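PDB 2CIU: mitochondrial import inner membrane translocase subunit TIM21 from Saccharomyces cerevisiae, which helps carry transit-peptide-bearing preproteins across the mitochondrial inner membrane as part of the TIM23 complex, keeping it in close contact with the TOM complex. Local coordinates for residues A[83-91]-A[102-110]. Numbering follows the deposited sequence.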
ATOM      1  N   LYS A  83       0.439  14.996  -4.928  1.00 16.48           N
ATOM      2  CA  LYS A  83       0.660  13.706  -5.584  1.00 15.10           C
ATOM      3  C   LYS A  83      -0.272  12.594  -5.126  1.00 13.68           C
ATOM      4  O   LYS A  83      -0.858  12.649  -4.047  1.00 13.63           O
ATOM      5  CB  LYS A  83       2.096  13.250  -5.313  1.00 17.08           C
ATOM      6  CG  LYS A  83       3.181  14.234  -5.708  1.00 22.43           C
ATOM      7  CD  LYS A  83       3.329  14.366  -7.216  1.00 27.71           C
ATOM      8  CE  LYS A  83       3.939  13.123  -7.830  1.00 33.67           C
ATOM      9  NZ  LYS A  83       4.264  13.337  -9.271  1.00 41.40           N
ATOM     10  N   ILE A  84      -0.402  11.565  -5.961  1.00 14.77           N
ATOM     11  CA  ILE A  84      -1.201  10.407  -5.603  1.00 14.31           C
ATOM     12  C   ILE A  84      -0.294   9.189  -5.743  1.00 15.88           C
ATOM     13  O   ILE A  84       0.343   8.997  -6.783  1.00 19.03           O
ATOM     14  CB  ILE A  84      -2.422  10.234  -6.519  1.00 15.26           C
ATOM     15  CG1 ILE A  84      -3.411  11.375  -6.282  1.00 16.70           C
ATOM     16  CG2 ILE A  84      -3.095   8.895  -6.244  1.00 16.79           C
ATOM     17  CD1 ILE A  84      -4.657  11.305  -7.151  1.00 22.04           C
ATOM     18  N   ALA A  85      -0.214   8.387  -4.688  1.00 12.48           N
ATOM     19  CA  ALA A  85       0.609   7.185  -4.723  1.00 12.42           C
ATOM     20  C   ALA A  85      -0.293   5.968  -4.840  1.00 12.60           C
ATOM     21  O   ALA A  85      -1.436   5.987  -4.389  1.00 13.87           O
ATOM     22  CB  ALA A  85       1.449   7.077  -3.441  1.00 15.03           C
ATOM     23  N   LEU A  86       0.216   4.924  -5.490  1.00 10.13           N
ATOM     24  CA  LEU A  86      -0.495   3.662  -5.578  1.00 10.26           C
ATOM     25  C   LEU A  86       0.295   2.743  -4.659  1.00 13.60           C
ATOM     26  O   LEU A  86       1.509   2.643  -4.782  1.00 14.98           O
ATOM     27  CB  LEU A  86      -0.479   3.109  -7.010  1.00  9.62           C
ATOM     28  CG  LEU A  86      -1.033   1.684  -7.168  1.00 14.54           C
ATOM     29  CD1 LEU A  86      -2.452   1.573  -6.634  1.00 19.24           C
ATOM     30  CD2 LEU A  86      -1.015   1.332  -8.637  1.00 22.46           C
ATOM     31  N   VAL A  87      -0.387   2.095  -3.724  1.00 10.88           N
ATOM     32  CA  VAL A  87       0.261   1.195  -2.775  1.00 10.43           C
ATOM     33  C   VAL A  87      -0.173  -0.222  -3.096  1.00 10.35           C
ATOM     34  O   VAL A  87      -1.357  -0.481  -3.305  1.00 11.63           O
ATOM     35  CB  VAL A  87      -0.158   1.518  -1.313  1.00 10.48           C
ATOM     36  CG1 VAL A  87       0.553   0.597  -0.334  1.00 10.30           C
ATOM     37  CG2 VAL A  87       0.161   2.978  -0.996  1.00 14.20           C
ATOM     38  N   HIS A  88       0.796  -1.132  -3.161  1.00 10.40           N
ATOM     39  CA  HIS A  88       0.511  -2.533  -3.435  1.00 10.17           C
ATOM     40  C   HIS A  88       0.957  -3.330  -2.216  1.00 11.68           C
ATOM     41  O   HIS A  88       2.067  -3.146  -1.728  1.00 13.84           O
ATOM     42  CB  HIS A  88       1.308  -3.010  -4.654  1.00 11.18           C
ATOM     43  CG  HIS A  88       1.300  -4.497  -4.822  1.00 15.66           C
ATOM     44  ND1 HIS A  88       0.304  -5.165  -5.501  1.00 17.56           N
ATOM     45  CD2 HIS A  88       2.133  -5.450  -4.341  1.00 14.85           C
ATOM     46  CE1 HIS A  88       0.522  -6.467  -5.428  1.00 18.67           C
ATOM     47  NE2 HIS A  88       1.625  -6.665  -4.730  1.00 14.58           N
ATOM     48  N   LEU A  89       0.089  -4.212  -1.742  1.00  9.52           N
ATOM     49  CA  LEU A  89       0.377  -5.045  -0.588  1.00 11.42           C
ATOM     50  C   LEU A  89       0.025  -6.500  -0.849  1.00 12.81           C
ATOM     51  O   LEU A  89      -1.013  -6.799  -1.440  1.00 13.48           O
ATOM     52  CB  LEU A  89      -0.437  -4.550   0.624  1.00 16.53           C
ATOM     53  CG  LEU A  89      -0.455  -5.403   1.894  1.00 21.95           C
ATOM     54  CD1 LEU A  89       0.935  -5.437   2.511  1.00 20.37           C
ATOM     55  CD2 LEU A  89      -1.476  -4.823   2.891  1.00 19.82           C
ATOM     56  N   GLU A  90       0.927  -7.387  -0.436  1.00 10.96           N
ATOM     57  CA  GLU A  90       0.721  -8.826  -0.504  1.00 10.36           C
ATOM     58  C   GLU A  90       0.882  -9.319   0.932  1.00 11.15           C
ATOM     59  O   GLU A  90       1.891  -9.032   1.576  1.00 14.55           O
ATOM     60  CB  GLU A  90       1.779  -9.511  -1.371  1.00 10.17           C
ATOM     61  CG  GLU A  90       1.500 -11.009  -1.514  1.00 16.46           C
ATOM     62  CD  GLU A  90       2.604 -11.751  -2.247  1.00 16.38           C
ATOM     63  OE1 GLU A  90       3.393 -11.103  -2.959  1.00 17.61           O
ATOM     64  OE2 GLU A  90       2.674 -12.994  -2.113  1.00 18.01           O
ATOM     65  N   ALA A  91      -0.108 -10.041   1.434  1.00 10.75           N
ATOM     66  CA  ALA A  91      -0.036 -10.577   2.787  1.00 14.26           C
ATOM     67  C   ALA A  91      -0.449 -12.040   2.798  1.00 14.18           C
ATOM     68  O   ALA A  91      -1.019 -12.545   1.829  1.00 14.90           O
ATOM     69  CB  ALA A  91      -0.945  -9.764   3.726  1.00 16.77           C
ATOM     70  N   PHE A 102       3.135  -9.525   6.282  1.00 16.12           N
ATOM     71  CA  PHE A 102       3.204  -8.696   5.090  1.00 14.58           C
ATOM     72  C   PHE A 102       4.370  -9.307   4.314  1.00 17.81           C
ATOM     73  O   PHE A 102       5.494  -9.372   4.813  1.00 18.29           O
ATOM     74  CB  PHE A 102       3.506  -7.236   5.436  1.00 15.66           C
ATOM     75  CG  PHE A 102       2.278  -6.409   5.741  1.00 17.68           C
ATOM     76  CD1 PHE A 102       1.058  -7.017   6.021  1.00 23.61           C
ATOM     77  CD2 PHE A 102       2.355  -5.023   5.765  1.00 23.42           C
ATOM     78  CE1 PHE A 102      -0.070  -6.252   6.320  1.00 22.54           C
ATOM     79  CE2 PHE A 102       1.231  -4.247   6.065  1.00 26.52           C
ATOM     80  CZ  PHE A 102       0.022  -4.861   6.341  1.00 18.95           C
ATOM     81  N   ILE A 103       4.080  -9.774   3.105  1.00 12.31           N
ATOM     82  CA  ILE A 103       5.069 -10.415   2.248  1.00 15.03           C
ATOM     83  C   ILE A 103       5.790  -9.444   1.314  1.00 15.31           C
ATOM     84  O   ILE A 103       6.992  -9.572   1.070  1.00 16.06           O
ATOM     85  CB  ILE A 103       4.382 -11.499   1.379  1.00 14.92           C
ATOM     86  CG1 ILE A 103       3.766 -12.572   2.274  1.00 19.77           C
ATOM     87  CG2 ILE A 103       5.387 -12.108   0.400  1.00 17.29           C
ATOM     88  CD1 ILE A 103       2.959 -13.603   1.514  1.00 25.11           C
ATOM     89  N   ASN A 104       5.057  -8.465   0.807  1.00 14.42           N
ATOM     90  CA  ASN A 104       5.615  -7.513  -0.139  1.00 13.52           C
ATOM     91  C   ASN A 104       4.767  -6.254  -0.041  1.00 12.99           C
ATOM     92  O   ASN A 104       3.558  -6.340   0.067  1.00 15.44           O
ATOM     93  CB  ASN A 104       5.503  -8.111  -1.557  1.00 15.49           C
ATOM     94  CG  ASN A 104       6.057  -7.201  -2.641  1.00 20.29           C
ATOM     95  OD1 ASN A 104       5.626  -7.268  -3.801  1.00 23.00           O
ATOM     96  ND2 ASN A 104       7.016  -6.360  -2.282  1.00 19.58           N
ATOM     97  N   MET A 105       5.405  -5.092  -0.049  1.00 11.20           N
ATOM     98  CA  MET A 105       4.651  -3.851  -0.007  1.00 12.00           C
ATOM     99  C   MET A 105       5.463  -2.739  -0.646  1.00 15.21           C
ATOM    100  O   MET A 105       6.605  -2.487  -0.263  1.00 15.34           O
ATOM    101  CB  MET A 105       4.282  -3.493   1.433  1.00 13.27           C
ATOM    102  CG  MET A 105       3.417  -2.247   1.510  1.00 13.35           C
ATOM    103  SD  MET A 105       3.013  -1.820   3.228  1.00 22.08           S
ATOM    104  CE  MET A 105       1.568  -0.881   2.946  1.00 23.40           C
ATOM    105  N   TYR A 106       4.899  -2.100  -1.667  1.00 12.20           N
ATOM    106  CA  TYR A 106       5.618  -1.024  -2.313  1.00 12.69           C
ATOM    107  C   TYR A 106       4.679   0.111  -2.666  1.00 14.01           C
ATOM    108  O   TYR A 106       3.450  -0.035  -2.651  1.00 13.27           O
ATOM    109  CB  TYR A 106       6.394  -1.529  -3.546  1.00 12.71           C
ATOM    110  CG  TYR A 106       5.551  -2.048  -4.698  1.00 13.71           C
ATOM    111  CD1 TYR A 106       4.916  -1.172  -5.583  1.00 14.55           C
ATOM    112  CD2 TYR A 106       5.396  -3.419  -4.898  1.00 15.57           C
ATOM    113  CE1 TYR A 106       4.141  -1.652  -6.645  1.00 13.35           C
ATOM    114  CE2 TYR A 106       4.628  -3.909  -5.950  1.00 11.75           C
ATOM    115  CZ  TYR A 106       4.004  -3.031  -6.815  1.00 15.06           C
ATOM    116  OH  TYR A 106       3.215  -3.526  -7.828  1.00 20.25           O
ATOM    117  N   VAL A 107       5.278   1.255  -2.957  1.00 12.15           N
ATOM    118  CA  VAL A 107       4.526   2.449  -3.274  1.00 12.58           C
ATOM    119  C   VAL A 107       5.039   3.065  -4.541  1.00 14.79           C
ATOM    120  O   VAL A 107       6.240   3.292  -4.679  1.00 13.57           O
ATOM    121  CB  VAL A 107       4.662   3.491  -2.146  1.00 12.18           C
ATOM    122  CG1 VAL A 107       3.839   4.720  -2.482  1.00 15.98           C
ATOM    123  CG2 VAL A 107       4.239   2.876  -0.831  1.00 12.37           C
ATOM    124  N   ASP A 108       4.123   3.327  -5.466  1.00  9.75           N
ATOM    125  CA  ASP A 108       4.466   3.940  -6.738  1.00 12.33           C
ATOM    126  C   ASP A 108       3.935   5.367  -6.810  1.00 13.10           C
ATOM    127  O   ASP A 108       2.722   5.569  -6.800  1.00 12.33           O
ATOM    128  CB  ASP A 108       3.848   3.168  -7.913  1.00 10.59           C
ATOM    129  CG  ASP A 108       4.573   1.864  -8.225  1.00 12.95           C
ATOM    130  OD1 ASP A 108       5.760   1.720  -7.872  1.00 14.58           O
ATOM    131  OD2 ASP A 108       3.938   0.988  -8.859  1.00 16.83           O
ATOM    132  N   VAL A 109       4.839   6.341  -6.888  1.00 13.08           N
ATOM    133  CA  VAL A 109       4.466   7.748  -7.027  1.00 14.42           C
ATOM    134  C   VAL A 109       4.970   8.148  -8.411  1.00 15.38           C
ATOM    135  O   VAL A 109       6.126   7.900  -8.751  1.00 17.20           O
ATOM    136  CB  VAL A 109       5.148   8.626  -5.973  1.00 15.12           C
ATOM    137  CG1 VAL A 109       4.758  10.086  -6.199  1.00 14.90           C
ATOM    138  CG2 VAL A 109       4.756   8.163  -4.570  1.00 14.37           C
ATOM    139  N   PRO A 110       4.114   8.763  -9.237  1.00 14.96           N
ATOM    140  CA  PRO A 110       4.587   9.139 -10.573  1.00 19.66           C
ATOM    141  C   PRO A 110       5.875   9.953 -10.587  1.00 22.23           C
ATOM    142  O   PRO A 110       6.022  10.928  -9.842  1.00 21.22           O
ATOM    143  CB  PRO A 110       3.402   9.906 -11.155  1.00 20.64           C
ATOM    144  CG  PRO A 110       2.238   9.233 -10.523  1.00 17.62           C
ATOM    145  CD  PRO A 110       2.682   9.079  -9.081  1.00 18.43           C
TER
HETATM  146  O   HOH W   1       3.261  -8.970  -4.538  1.00 15.65           O
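Strands 84-91 and 102-108 run antiparallel, their axes at 167°, with Leu86-Asp108, His88-Tyr106 and Glu90-Asn104 as hydrogen-bonded pairs and a classic beta bulge where Glu90 faces both Ile103 and Asn104. There Ile103 N donates to Glu90 O at 2.8 Å, while the bond from Asn104 N to the same oxygen is weak. On the His88 side of the sheet, Tyr106 CG sits between backbone N and carbonyl carbon (chi1 65°), which swings the phenol across to His88. His88 CB lies over one ring face, 3.7 Å from the Tyr106 ring centroid, and the imidazole is slid off to one side, its plane turned 21° from the phenol. A serine in place of Tyr106 would probably leave a gap beneath His88 CB, with the imidazole losing its aromatic neighbour. In the imidazole plane, a water hydrogen-bonded to His88 NE2 at 2.8 Å donates to Glu90 OE1 and Asn104 OD1; His88 ND1 is hydrogen-bonded to Arg75, and Glu90 OE2 to His71. On the other face, Leu89 CD1 stands over the centre of the Phe102 ring, 3.5 Å from its centroid. Helix 6-20 packs on Leu89, Met105 and Phe102, against this hairpin of the antiparallel sheet in Tim21's intermembrane-space domain.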